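Local atomic coordinates of flagellin B1 (Methanocaldococcus jannaschii DSM 2661, PDB entry 5YA6), a protein that probably serves as a building block of the archaellum, the archaeal flagellar filament, and binds a calcium ion in its globular domain. Residues B[19-24]-B[28-33]; B[59-64]-B[125-130]. All blocks are in the same frame, centred on the assembly; numbering follows the deposited sequence.

Interaction 1 is a hairpin near the start of the modelled chain, where strands 13-23 and 28-38 turn back on each other after a short loop. Interaction 2 opens later along the chain and brings strand 59-69 against the short helix 124-128, which follows strand 117-123. All of these strands belong to one mixed beta sheet, in which 117-123 pairs with 28-38. The two contacts have centres about 14 Å apart and meet directly: D30 O lies 3.0 Å from N125 N, a probable hydrogen bond. The hairpin end and the helix that packs against strand 59-69 are therefore neighbouring parts of one compact, beta-rich flagellin domain.

Interaction 1: B[19-24]-B[28-33]; sequences TGHYDK and GIDKLA
The imidazole of H21 meets the carboxylate of D30 edge-on. ND1 of H21 donates to OD1 of D30 over 2.7 Å, nearly straight at 172°; the oxygen uses its syn lone pair and lies in the ring plane, while the carboxylate plane is turned 72° from the ring. H21 swings its ring here with CG anti to the backbone N (chi1 -179°).

In this antiparallel hairpin of strands 13-23 and 28-38, D30 and K31 together face H21, a beta bulge: D30 N donates to H21 O at 3.0 Å, and H21 N to K31 O at 2.9 Å. Past the bulge the pairing is regular, through the non-hydrogen-bonded pair G20-L32 to T19 and A33, which bond both ways; at the turn D23 N donates to G28 O. Beyond the hairpin, F79 meets the H21 ring.

D30 OD2 turns toward D23, whose OD2 is 4.4 Å from it; a water donates to both, at 2.8 Å to OD2 of D23 and a longer 3.3 Å to OD2 of D30. D23 OD1 is held by T25. In place of D30, an alanine would take away the acceptor of H21 ND1 and is likely to leave the ring less fixed in its rotation. The D30 carboxylate would probably raise the imidazole's proton affinity, D23 less so from further off, with the water easing the repulsion between carboxylates.

Interaction 2: B[59-64]-B[125-130]; sequences ESHVLN and NAVFNK
The carbonyl oxygen of V127 makes the shortest polar approach, 3.2 Å to CE1 of the H61 ring, a carbon, so no conventional hydrogen bond. The contact is a helix-on-sheet packing: the short helix 124-128 lies against strand 59-69 of the large mixed sheet, and H61 and L63 point toward it.

H61 and V127 carry most of the contact. The CG of H61 is anti to the carbonyl carbon (chi1 -59°), which carries the ring to the helix, where V127 CG1 sits over one face as a CH-pi contact, 3.9 Å from the ring centroid. F128 adds an offset edge-to-face pair, its edge turned to the face of the imidazole, planes 70° and centroids 5.2 Å apart. V127 thus splits its two methyls, CG1 for the imidazole and CG2 for L63, and V122 of strand 117-123 touches both V127 and L63.

Y56 meets the F128 ring, and K130 forms a salt bridge with D57. S60, which points away from the helix, hydrogen-bonds through OG to OG of S60 in the second subunit. Two residues along the strand from H61, CD2 of L63 stands 3.9 Å from CG2 of V127.

Interaction 1: B[19-24]-B[28-33]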
loop_
_atom_site.group_PDB
_atom_site.type_symbol
_atom_site.label_atom_id
_atom_site.label_comp_id
_atom_site.label_asym_id
_atom_site.label_seq_id
_atom_site.Cartn_x
_atom_site.Cartn_y
_atom_site.Cartn_z
ATOM N N THR B 19 -5.655 8.492 11.729
ATOM C CA THR B 19 -5.890 9.933 11.845
ATOM C C THR B 19 -4.575 10.629 11.565
ATOM O O THR B 19 -3.498 10.020 11.662
ATOM C CB THR B 19 -6.405 10.352 13.189
ATOM O OG1 THR B 19 -5.381 10.099 14.112
ATOM C CG2 THR B 19 -7.647 9.608 13.596
ATOM N N GLY B 20 -4.672 11.858 11.103
ATOM C CA GLY B 20 -3.491 12.694 10.850
ATOM C C GLY B 20 -3.615 13.998 11.576
ATOM O O GLY B 20 -4.706 14.528 11.803
ATOM N N HIS B 21 -2.454 14.557 11.893
ATOM C CA HIS B 21 -2.357 15.876 12.459
ATOM C C HIS B 21 -1.954 16.849 11.385
ATOM O O HIS B 21 -0.921 16.621 10.730
ATOM C CB HIS B 21 -1.246 15.912 13.532
ATOM C CG HIS B 21 -1.108 17.244 14.186
ATOM N ND1 HIS B 21 -0.233 18.194 13.736
ATOM C CD2 HIS B 21 -1.871 17.852 15.132
ATOM C CE1 HIS B 21 -0.395 19.305 14.431
ATOM N NE2 HIS B 21 -1.353 19.109 15.309
ATOM N N TYR B 22 -2.743 17.904 11.165
ATOM C CA TYR B 22 -2.399 18.948 10.251
ATOM C C TYR B 22 -1.724 20.129 10.977
ATOM O O TYR B 22 -2.285 20.656 11.960
ATOM C CB TYR B 22 -3.703 19.470 9.574
ATOM C CG TYR B 22 -3.581 20.757 8.805
ATOM C CD1 TYR B 22 -2.674 20.890 7.789
ATOM C CD2 TYR B 22 -4.476 21.821 9.015
ATOM C CE1 TYR B 22 -2.551 22.049 7.064
ATOM C CE2 TYR B 22 -4.367 22.988 8.290
ATOM C CZ TYR B 22 -3.453 23.093 7.281
ATOM O OH TYR B 22 -3.350 24.243 6.542
ATOM N N ASP B 23 -0.522 20.485 10.541
ATOM C CA ASP B 23 0.195 21.656 11.033
ATOM C C ASP B 23 0.227 22.669 9.932
ATOM O O ASP B 23 0.887 22.506 8.935
ATOM C CB ASP B 23 1.559 21.211 11.464
ATOM C CG ASP B 23 2.366 22.329 12.122
ATOM O OD1 ASP B 23 2.211 23.488 11.718
ATOM O OD2 ASP B 23 3.204 21.980 12.982
ATOM N N LYS B 24 -0.595 23.697 10.111
ATOM C CA LYS B 24 -0.739 24.726 9.095
ATOM C C LYS B 24 0.567 25.433 8.739
ATOM O O LYS B 24 0.790 25.763 7.589
ATOM C CB LYS B 24 -1.841 25.704 9.497
ATOM C CG LYS B 24 -1.587 26.574 10.698
ATOM C CD LYS B 24 -2.897 27.226 11.156
ATOM C CE LYS B 24 -3.685 27.846 10.013
ATOM N NZ LYS B 24 -4.768 28.766 10.493
ATOM N N GLY B 28 0.699 20.886 5.798
ATOM C CA GLY B 28 0.300 19.498 5.626
ATOM C C GLY B 28 0.205 18.656 6.860
ATOM O O GLY B 28 0.374 19.142 7.995
ATOM N N ILE B 29 -0.000 17.356 6.628
ATOM C CA ILE B 29 -0.043 16.415 7.713
ATOM C C ILE B 29 1.368 16.008 8.165
ATOM O O ILE B 29 2.131 15.450 7.360
ATOM C CB ILE B 29 -0.946 15.208 7.361
ATOM C CG1 ILE B 29 -2.394 15.738 7.287
ATOM C CG2 ILE B 29 -0.752 14.045 8.337
ATOM C CD1 ILE B 29 -3.362 14.717 6.831
ATOM N N ASP B 30 1.718 16.338 9.400
ATOM C CA ASP B 30 3.070 16.067 9.861
ATOM C C ASP B 30 3.164 14.787 10.688
ATOM O O ASP B 30 4.241 14.295 10.902
ATOM C CB ASP B 30 3.628 17.267 10.640
ATOM C CG ASP B 30 2.869 17.521 11.931
ATOM O OD1 ASP B 30 1.661 17.660 11.847
ATOM O OD2 ASP B 30 3.460 17.556 13.044
ATOM N N LYS B 31 2.042 14.279 11.203
ATOM C CA LYS B 31 2.028 13.132 12.061
ATOM C C LYS B 31 0.825 12.253 11.748
ATOM O O LYS B 31 -0.281 12.791 11.338
ATOM C CB LYS B 31 1.987 13.506 13.541
ATOM C CG LYS B 31 3.222 14.178 14.114
ATOM C CD LYS B 31 2.949 14.531 15.579
ATOM C CE LYS B 31 4.216 14.830 16.276
ATOM N NZ LYS B 31 3.942 15.223 17.703
ATOM N N LEU B 32 1.023 10.941 11.895
ATOM C CA LEU B 32 -0.033 9.912 11.643
ATOM C C LEU B 32 -0.227 9.111 12.915
ATOM O O LEU B 32 0.730 8.828 13.632
ATOM C CB LEU B 32 0.309 8.946 10.502
ATOM C CG LEU B 32 0.516 9.588 9.140
ATOM C CD1 LEU B 32 1.124 8.606 8.194
ATOM C CD2 LEU B 32 -0.797 10.149 8.607
ATOM N N ALA B 33 -1.440 8.650 13.136
ATOM C CA ALA B 33 -1.765 7.744 14.218
ATOM C C ALA B 33 -2.550 6.588 13.593
ATOM O O ALA B 33 -3.709 6.777 13.098
ATOM C CB ALA B 33 -2.577 8.462 15.297
HETATM O O HOH W 1 2.665 20.074 14.965
#

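Interaction 2: B[59-64]-B[125-130]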
loop_
_atom_site.group_PDB
_atom_site.type_symbol
_atom_site.label_atom_id
_atom_site.label_comp_id
_atom_site.label_asym_id
_atom_site.label_seq_id
_atom_site.Cartn_x
_atom_site.Cartn_y
_atom_site.Cartn_z
ATOM N N GLU B 59 8.733 6.655 -2.889
ATOM C CA GLU B 59 9.637 5.961 -1.994
ATOM C C GLU B 59 8.901 4.994 -1.087
ATOM O O GLU B 59 7.809 5.273 -0.644
ATOM C CB GLU B 59 10.440 6.917 -1.072
ATOM C CG GLU B 59 11.322 7.941 -1.739
ATOM C CD GLU B 59 12.132 8.760 -0.712
ATOM O OE1 GLU B 59 12.685 8.174 0.304
ATOM O OE2 GLU B 59 12.152 9.991 -0.907
ATOM N N SER B 60 9.565 3.917 -0.729
ATOM C CA SER B 60 9.056 2.947 0.186
ATOM C C SER B 60 9.898 3.130 1.473
ATOM O O SER B 60 11.105 3.538 1.416
ATOM C CB SER B 60 9.231 1.535 -0.389
ATOM O OG SER B 60 8.568 0.570 0.417
ATOM N N HIS B 61 9.220 3.112 2.613
ATOM C CA HIS B 61 9.877 3.279 3.919
ATOM C C HIS B 61 9.554 2.123 4.775
ATOM O O HIS B 61 8.395 1.658 4.751
ATOM C CB HIS B 61 9.400 4.549 4.592
ATOM C CG HIS B 61 9.669 5.761 3.802
ATOM N ND1 HIS B 61 10.811 6.503 3.961
ATOM C CD2 HIS B 61 8.967 6.349 2.814
ATOM C CE1 HIS B 61 10.783 7.517 3.115
ATOM N NE2 HIS B 61 9.677 7.435 2.401
ATOM N N VAL B 62 10.514 1.652 5.605
ATOM C CA VAL B 62 10.301 0.593 6.560
ATOM C C VAL B 62 10.634 1.176 7.935
ATOM O O VAL B 62 11.707 1.774 8.130
ATOM C CB VAL B 62 11.202 -0.648 6.331
ATOM C CG1 VAL B 62 10.787 -1.809 7.201
ATOM C CG2 VAL B 62 11.130 -1.060 4.859
ATOM N N LEU B 63 9.667 1.118 8.838
ATOM C CA LEU B 63 9.823 1.639 10.196
ATOM C C LEU B 63 9.764 0.540 11.195
ATOM O O LEU B 63 8.929 -0.390 11.152
ATOM C CB LEU B 63 8.718 2.649 10.546
ATOM C CG LEU B 63 8.607 3.973 9.844
ATOM C CD1 LEU B 63 8.134 3.842 8.445
ATOM C CD2 LEU B 63 7.616 4.879 10.557
ATOM N N ASN B 64 10.631 0.662 12.204
ATOM C CA ASN B 64 10.746 -0.329 13.250
ATOM C C ASN B 64 10.250 0.137 14.614
ATOM O O ASN B 64 10.050 1.360 14.808
ATOM C CB ASN B 64 12.222 -0.765 13.370
ATOM C CG ASN B 64 12.702 -1.416 12.078
ATOM O OD1 ASN B 64 12.300 -2.529 11.754
ATOM N ND2 ASN B 64 13.517 -0.706 11.330
ATOM N N ASN B 125 6.533 13.985 8.953
ATOM C CA ASN B 125 7.478 15.013 8.593
ATOM C C ASN B 125 8.912 14.455 8.613
ATOM O O ASN B 125 9.702 14.717 7.704
ATOM C CB ASN B 125 7.281 16.207 9.550
ATOM C CG ASN B 125 8.050 17.413 9.182
ATOM O OD1 ASN B 125 7.974 17.929 8.069
ATOM N ND2 ASN B 125 8.811 17.927 10.152
ATOM N N ALA B 126 9.209 13.620 9.591
ATOM C CA ALA B 126 10.515 13.044 9.716
ATOM C C ALA B 126 10.728 11.872 8.744
ATOM O O ALA B 126 11.785 11.740 8.090
ATOM C CB ALA B 126 10.787 12.670 11.157
ATOM N N VAL B 127 9.705 11.050 8.529
ATOM C CA VAL B 127 9.837 9.909 7.591
ATOM C C VAL B 127 9.933 10.345 6.120
ATOM O O VAL B 127 10.773 9.855 5.366
ATOM C CB VAL B 127 8.657 8.903 7.789
ATOM C CG1 VAL B 127 8.740 7.745 6.817
ATOM C CG2 VAL B 127 8.668 8.336 9.216
ATOM N N PHE B 128 9.106 11.292 5.751
ATOM C CA PHE B 128 8.974 11.690 4.364
ATOM C C PHE B 128 9.748 12.944 4.037
ATOM O O PHE B 128 9.747 13.342 2.889
ATOM C CB PHE B 128 7.467 11.878 4.024
ATOM C CG PHE B 128 6.595 10.649 4.295
ATOM C CD1 PHE B 128 6.999 9.373 3.966
ATOM C CD2 PHE B 128 5.366 10.785 4.914
ATOM C CE1 PHE B 128 6.180 8.263 4.199
ATOM C CE2 PHE B 128 4.560 9.689 5.140
ATOM C CZ PHE B 128 4.976 8.415 4.800
ATOM N N ASN B 129 10.325 13.578 5.063
ATOM C CA ASN B 129 11.078 14.819 4.985
ATOM C C ASN B 129 10.261 16.031 4.587
ATOM O O ASN B 129 10.785 17.025 4.156
ATOM C CB ASN B 129 12.316 14.617 4.079
ATOM C CG ASN B 129 13.384 13.848 4.799
ATOM O OD1 ASN B 129 13.545 12.656 4.575
ATOM N ND2 ASN B 129 14.043 14.506 5.727
ATOM N N LYS B 130 8.945 15.929 4.737
ATOM C CA LYS B 130 8.036 17.054 4.548
ATOM C C LYS B 130 6.677 16.623 5.034
ATOM O O LYS B 130 6.456 15.414 5.236
ATOM C CB LYS B 130 7.897 17.418 3.059
ATOM C CG LYS B 130 7.494 16.242 2.173
ATOM C CD LYS B 130 6.652 16.735 0.992
ATOM C CE LYS B 130 6.485 15.664 -0.086
ATOM N NZ LYS B 130 7.772 15.383 -0.784
#